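Local coordinates for hypothetical protein, GDSL-like Lipase/Acylhydrolase family protein (Bacteroides uniformis, PDB 4M8K) that is a putative GDSL-like lipase or acylhydrolase, and so probably hydrolyses ester or related acyl bonds in substrates not yet identified, at residues T58-E62 with T63-R67; Q212-D215 with A216-E220. One frame throughout, in Å; residues are numbered along the deposited sequence.

Contact 1 (58-62 with 63-67) comes first along the chain and leads into helix 64-71; contact 2 (212-215 with 216-220) lies wholly within helix 208-222, the last helix of the chain. Both are local, yet their centres are only about 12 Å apart, because the two helices pack against each other in the GDSL-like domain, whose core is a five-stranded parallel sheet. A salt bridge, Arg-67 NE to Asp-215 OD2 at 3.0 Å, joins them, and beside it the indole of Trp-64 packs on Ile-214, with CG 3.6 Å from Ile-214 CG2. The C-terminal helix is thus fastened to a helix from the first half of the chain.

Contact 1: residues T58-E62 with T63-R67; sequences TKVEE and TWWYR
Thr-63 and Val-60 make a local helix-start contact, in which a short 3-10 turn, 60-62, runs into the N-cap of helix 64-71. Val-60 O takes two bonds from Thr-63: OG1 donates at 2.8 Å in the carbonyl plane, while the backbone N, 3.1 Å off, sits above that plane. Thr-63 OG1 also accepts a weak capping bond from Tyr-66 N. Tyr-66, its CG anti to the backbone N (chi1 -175°), is swung back over the turn: Glu-61 CA makes an off-centre CH-pi contact with its ring, and Glu-61 CG lies 3.7 Å from Tyr-66 CE1. Tyr-66 CD2 lies 4.0 Å from Val-60 CG2. Replacing Tyr-66 with an alanine would probably leave Glu-61 without its aromatic cover and open a gap beside Val-60. Val-60 CG2 meets Trp-65 CH2 at 3.7 Å, the side chains crossing at about a right angle. A water, in plane at the guanidinium edge, accepts from Arg-67 NH1 and donates to Glu-61 O, while Arg-67 NE is taken by Asp-215. Glu-62 OE1 reaches the loop before the turn, accepting from Thr-58 N and Lys-59 N. Trp-65 reaches strand 75-81 at Leu-76 and Asn-79, whereas Trp-64 and Arg-67 lie against helix 208-222.

Contact 2: residues Q212-D215 with A216-E220; sequences QSID and AQVWE
Ile-214 and Val-218, one helical turn apart, meet through their CG2 methyls at 4.0 Å, the side chains crossing obliquely. Val-218 CG2, anti to its own carbonyl carbon, also lies 3.3 Å from Ile-214 O, which puts the methyl against the preceding turn. The same carbonyl accepts from Val-218 N at 2.8 Å, with an N-H...O angle of 173°. Three further i to i+4 bonds repeat the pattern: Ala-216 N to Gln-212 O, Gln-217 N to Ser-213 O and Trp-219 N to Asp-215 O. Gln-217 CB passes 3.3 Å from Ser-213 O. With CG anti to its carbonyl carbon (chi1 -76°) and the chain extended beyond, the amide of Gln-217 lies along Ser-213, NE2 4.1 Å from Ser-213 CB. That amide end is positioned from outside, where NE2 donates to the backbone O of His-197. Ser-213 OG bonds one turn back, to Gln-209 O.

Asp-215, buried and turned to helix 64-71, has its OD2 held by Arg-67. Glu-71 OE1 is also close to OD2, a proximity of like charges that the arginine probably offsets. Phe-68 packs on both Asp-215 and Val-218, while Trp-219 stacks its ring with His-72. Ile-199, from the loop after strand 192-195, touches Ser-213, Ile-214 and Gln-217. A C-terminal helix packed between helix 64-71 and the loop of Leu-196 and Ile-199, in a protein with a five-stranded parallel sheet of order 2-1-3-4-5, is consistent with the flavodoxin-like alpha/beta/alpha fold of GDSL (SGNH) hydrolases.

Contact 1: residues T58-E62 with T63-R67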
loop_
_atom_site.group_PDB
_atom_site.type_symbol
_atom_site.label_atom_id
_atom_site.label_comp_id
_atom_site.label_asym_id
_atom_site.label_seq_id
_atom_site.Cartn_x
_atom_site.Cartn_y
_atom_site.Cartn_z
ATOM N N THR A 58 12.155 11.260 10.822
ATOM C CA THR A 58 13.503 10.712 11.048
ATOM C C THR A 58 13.547 9.340 11.808
ATOM O O THR A 58 14.573 8.696 11.870
ATOM C CB THR A 58 14.392 11.740 11.802
ATOM O OG1 THR A 58 13.935 11.913 13.146
ATOM C CG2 THR A 58 14.364 13.118 11.150
ATOM N N LYS A 59 12.427 8.892 12.347
ATOM C CA LYS A 59 12.360 7.706 13.193
ATOM C C LYS A 59 11.229 6.803 12.763
ATOM O O LYS A 59 10.155 7.284 12.406
ATOM C CB LYS A 59 12.093 8.103 14.644
ATOM C CG LYS A 59 13.233 8.863 15.294
ATOM C CD LYS A 59 12.867 9.262 16.720
ATOM C CE LYS A 59 13.357 10.643 17.091
ATOM N NZ LYS A 59 13.652 10.734 18.546
ATOM N N VAL A 60 11.445 5.486 12.830
ATOM C CA VAL A 60 10.409 4.534 12.405
ATOM C C VAL A 60 9.137 4.703 13.186
ATOM O O VAL A 60 8.064 4.380 12.684
ATOM C CB VAL A 60 10.918 3.072 12.480
ATOM C CG1 VAL A 60 11.166 2.659 13.945
ATOM C CG2 VAL A 60 9.963 2.120 11.801
ATOM N N GLU A 61 9.236 5.205 14.419
ATOM C CA GLU A 61 8.078 5.340 15.334
ATOM C C GLU A 61 7.105 6.423 14.903
ATOM O O GLU A 61 5.958 6.467 15.369
ATOM C CB GLU A 61 8.554 5.652 16.769
ATOM C CG GLU A 61 9.306 4.494 17.395
ATOM C CD GLU A 61 10.804 4.513 17.160
ATOM O OE1 GLU A 61 11.318 5.305 16.341
ATOM O OE2 GLU A 61 11.488 3.691 17.787
ATOM N N GLU A 62 7.563 7.263 13.991
ATOM C CA GLU A 62 6.748 8.327 13.392
ATOM C C GLU A 62 5.984 7.838 12.169
ATOM O O GLU A 62 5.109 8.545 11.692
ATOM C CB GLU A 62 7.634 9.516 12.986
ATOM C CG GLU A 62 8.259 10.273 14.150
ATOM C CD GLU A 62 9.531 11.009 13.800
ATOM O OE1 GLU A 62 10.134 10.771 12.736
ATOM O OE2 GLU A 62 9.920 11.861 14.600
ATOM N N THR A 63 6.312 6.661 11.624
ATOM C CA THR A 63 5.624 6.164 10.409
ATOM C C THR A 63 4.155 5.820 10.718
ATOM O O THR A 63 3.857 5.393 11.845
ATOM C CB THR A 63 6.323 4.927 9.767
ATOM O OG1 THR A 63 6.255 3.800 10.645
ATOM C CG2 THR A 63 7.791 5.255 9.450
ATOM N N TRP A 64 3.276 5.910 9.715
ATOM C CA TRP A 64 1.848 5.698 9.913
ATOM C C TRP A 64 1.598 4.290 10.411
ATOM O O TRP A 64 0.731 4.074 11.243
ATOM C CB TRP A 64 1.016 5.976 8.640
ATOM C CG TRP A 64 1.144 4.940 7.520
ATOM C CD1 TRP A 64 1.995 4.970 6.491
ATOM C CD2 TRP A 64 0.374 3.756 7.382
ATOM N NE1 TRP A 64 1.821 3.870 5.670
ATOM C CE2 TRP A 64 0.846 3.082 6.229
ATOM C CE3 TRP A 64 -0.640 3.159 8.161
ATOM C CZ2 TRP A 64 0.319 1.847 5.807
ATOM C CZ3 TRP A 64 -1.168 1.965 7.740
ATOM C CH2 TRP A 64 -0.659 1.286 6.579
ATOM N N TRP A 65 2.347 3.317 9.868
ATOM C CA TRP A 65 2.049 1.886 10.078
ATOM C C TRP A 65 2.564 1.379 11.430
ATOM O O TRP A 65 1.945 0.500 12.039
ATOM C CB TRP A 65 2.552 0.993 8.888
ATOM C CG TRP A 65 3.936 1.253 8.521
ATOM C CD1 TRP A 65 4.366 2.198 7.669
ATOM C CD2 TRP A 65 5.083 0.683 9.117
ATOM N NE1 TRP A 65 5.744 2.257 7.686
ATOM C CE2 TRP A 65 6.202 1.312 8.553
ATOM C CE3 TRP A 65 5.283 -0.324 10.069
ATOM C CZ2 TRP A 65 7.519 0.964 8.899
ATOM C CZ3 TRP A 65 6.609 -0.686 10.405
ATOM C CH2 TRP A 65 7.691 -0.047 9.800
ATOM N N TYR A 66 3.732 1.880 11.843
ATOM C CA TYR A 66 4.320 1.564 13.124
ATOM C C TYR A 66 3.399 2.088 14.215
ATOM O O TYR A 66 3.090 1.380 15.186
ATOM C CB TYR A 66 5.708 2.166 13.256
ATOM C CG TYR A 66 6.386 1.753 14.522
ATOM C CD1 TYR A 66 6.038 2.331 15.731
ATOM C CD2 TYR A 66 7.369 0.760 14.519
ATOM C CE1 TYR A 66 6.648 1.943 16.888
ATOM C CE2 TYR A 66 7.992 0.367 15.683
ATOM C CZ TYR A 66 7.613 0.963 16.858
ATOM O OH TYR A 66 8.178 0.572 18.025
ATOM N N ARG A 67 2.917 3.312 14.014
ATOM C CA ARG A 67 1.955 3.938 14.897
ATOM C C ARG A 67 0.704 3.137 14.940
ATOM O O ARG A 67 0.211 2.787 16.018
ATOM C CB ARG A 67 1.643 5.370 14.455
ATOM C CG ARG A 67 2.740 6.371 14.791
ATOM C CD ARG A 67 2.330 7.778 14.349
ATOM N NE ARG A 67 1.055 8.233 14.935
ATOM C CZ ARG A 67 0.956 8.916 16.079
ATOM N NH1 ARG A 67 2.025 9.212 16.794
ATOM N NH2 ARG A 67 -0.211 9.295 16.506
HETATM O O HOH W 1 4.576 8.684 16.598
#

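Contact 2: residues Q212-D215 with A216-E220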
loop_
_atom_site.group_PDB
_atom_site.type_symbol
_atom_site.label_atom_id
_atom_site.label_comp_id
_atom_site.label_asym_id
_atom_site.label_seq_id
_atom_site.Cartn_x
_atom_site.Cartn_y
_atom_site.Cartn_z
ATOM N N GLN A 212 0.655 10.868 11.092
ATOM C CA GLN A 212 -0.351 10.765 12.146
ATOM C C GLN A 212 -1.743 10.746 11.591
ATOM O O GLN A 212 -2.603 9.977 12.052
ATOM C CB GLN A 212 -0.247 11.908 13.146
ATOM C CG GLN A 212 1.070 11.931 13.917
ATOM C CD GLN A 212 1.003 12.811 15.162
ATOM O OE1 GLN A 212 -0.024 13.412 15.460
ATOM N NE2 GLN A 212 2.098 12.883 15.888
ATOM N N SER A 213 -1.972 11.599 10.602
ATOM C CA SER A 213 -3.292 11.666 9.958
ATOM C C SER A 213 -3.627 10.356 9.271
ATOM O O SER A 213 -4.799 9.905 9.316
ATOM C CB SER A 213 -3.347 12.854 8.983
ATOM O OG SER A 213 -3.108 14.075 9.676
ATOM N N ILE A 214 -2.638 9.759 8.592
ATOM C CA ILE A 214 -2.864 8.461 7.902
ATOM C C ILE A 214 -3.235 7.379 8.918
ATOM O O ILE A 214 -4.254 6.700 8.779
ATOM C CB ILE A 214 -1.675 7.979 7.057
ATOM C CG1 ILE A 214 -1.412 8.950 5.900
ATOM C CG2 ILE A 214 -1.950 6.569 6.547
ATOM C CD1 ILE A 214 -0.090 8.694 5.172
ATOM N N ASP A 215 -2.409 7.251 9.939
ATOM C CA ASP A 215 -2.693 6.358 11.102
ATOM C C ASP A 215 -4.119 6.532 11.569
ATOM O O ASP A 215 -4.896 5.570 11.580
ATOM C CB ASP A 215 -1.647 6.633 12.207
ATOM C CG ASP A 215 -1.980 6.020 13.582
ATOM O OD1 ASP A 215 -2.703 5.027 13.684
ATOM O OD2 ASP A 215 -1.503 6.629 14.557
ATOM N N ALA A 216 -4.504 7.777 11.874
ATOM C CA ALA A 216 -5.823 8.025 12.429
ATOM C C ALA A 216 -6.920 7.666 11.441
ATOM O O ALA A 216 -7.888 7.038 11.835
ATOM C CB ALA A 216 -5.995 9.474 12.911
ATOM N N GLN A 217 -6.746 8.024 10.170
ATOM C CA GLN A 217 -7.767 7.747 9.181
ATOM C C GLN A 217 -7.907 6.254 8.858
ATOM O O GLN A 217 -9.015 5.786 8.621
ATOM C CB GLN A 217 -7.513 8.561 7.895
ATOM C CG GLN A 217 -7.912 10.006 8.077
ATOM C CD GLN A 217 -7.504 10.889 6.920
ATOM O OE1 GLN A 217 -7.647 10.524 5.743
ATOM N NE2 GLN A 217 -6.999 12.081 7.252
ATOM N N VAL A 218 -6.793 5.518 8.807
ATOM C CA VAL A 218 -6.864 4.052 8.654
ATOM C C VAL A 218 -7.652 3.453 9.845
ATOM O O VAL A 218 -8.562 2.627 9.656
ATOM C CB VAL A 218 -5.456 3.427 8.473
ATOM C CG1 VAL A 218 -5.513 1.911 8.525
ATOM C CG2 VAL A 218 -4.839 3.874 7.146
ATOM N N TRP A 219 -7.364 3.914 11.058
ATOM C CA TRP A 219 -8.021 3.374 12.254
ATOM C C TRP A 219 -9.516 3.694 12.256
ATOM O O TRP A 219 -10.311 2.819 12.564
ATOM C CB TRP A 219 -7.333 3.859 13.551
ATOM C CG TRP A 219 -7.979 3.367 14.842
ATOM C CD1 TRP A 219 -8.580 4.137 15.805
ATOM C CD2 TRP A 219 -8.132 2.012 15.271
ATOM N NE1 TRP A 219 -9.080 3.347 16.796
ATOM C CE2 TRP A 219 -8.806 2.041 16.512
ATOM C CE3 TRP A 219 -7.749 0.779 14.742
ATOM C CZ2 TRP A 219 -9.095 0.894 17.224
ATOM C CZ3 TRP A 219 -8.049 -0.359 15.446
ATOM C CH2 TRP A 219 -8.720 -0.298 16.672
ATOM N N GLU A 220 -9.911 4.883 11.800
ATOM C CA GLU A 220 -11.334 5.182 11.607
ATOM C C GLU A 220 -12.054 4.091 10.814
ATOM O O GLU A 220 -13.179 3.748 11.136
ATOM C CB GLU A 220 -11.539 6.535 10.894
ATOM C CG GLU A 220 -11.292 7.802 11.722
ATOM C CD GLU A 220 -11.236 9.079 10.853
ATOM O OE1 GLU A 220 -11.900 9.087 9.799
ATOM O OE2 GLU A 220 -10.516 10.067 11.191
#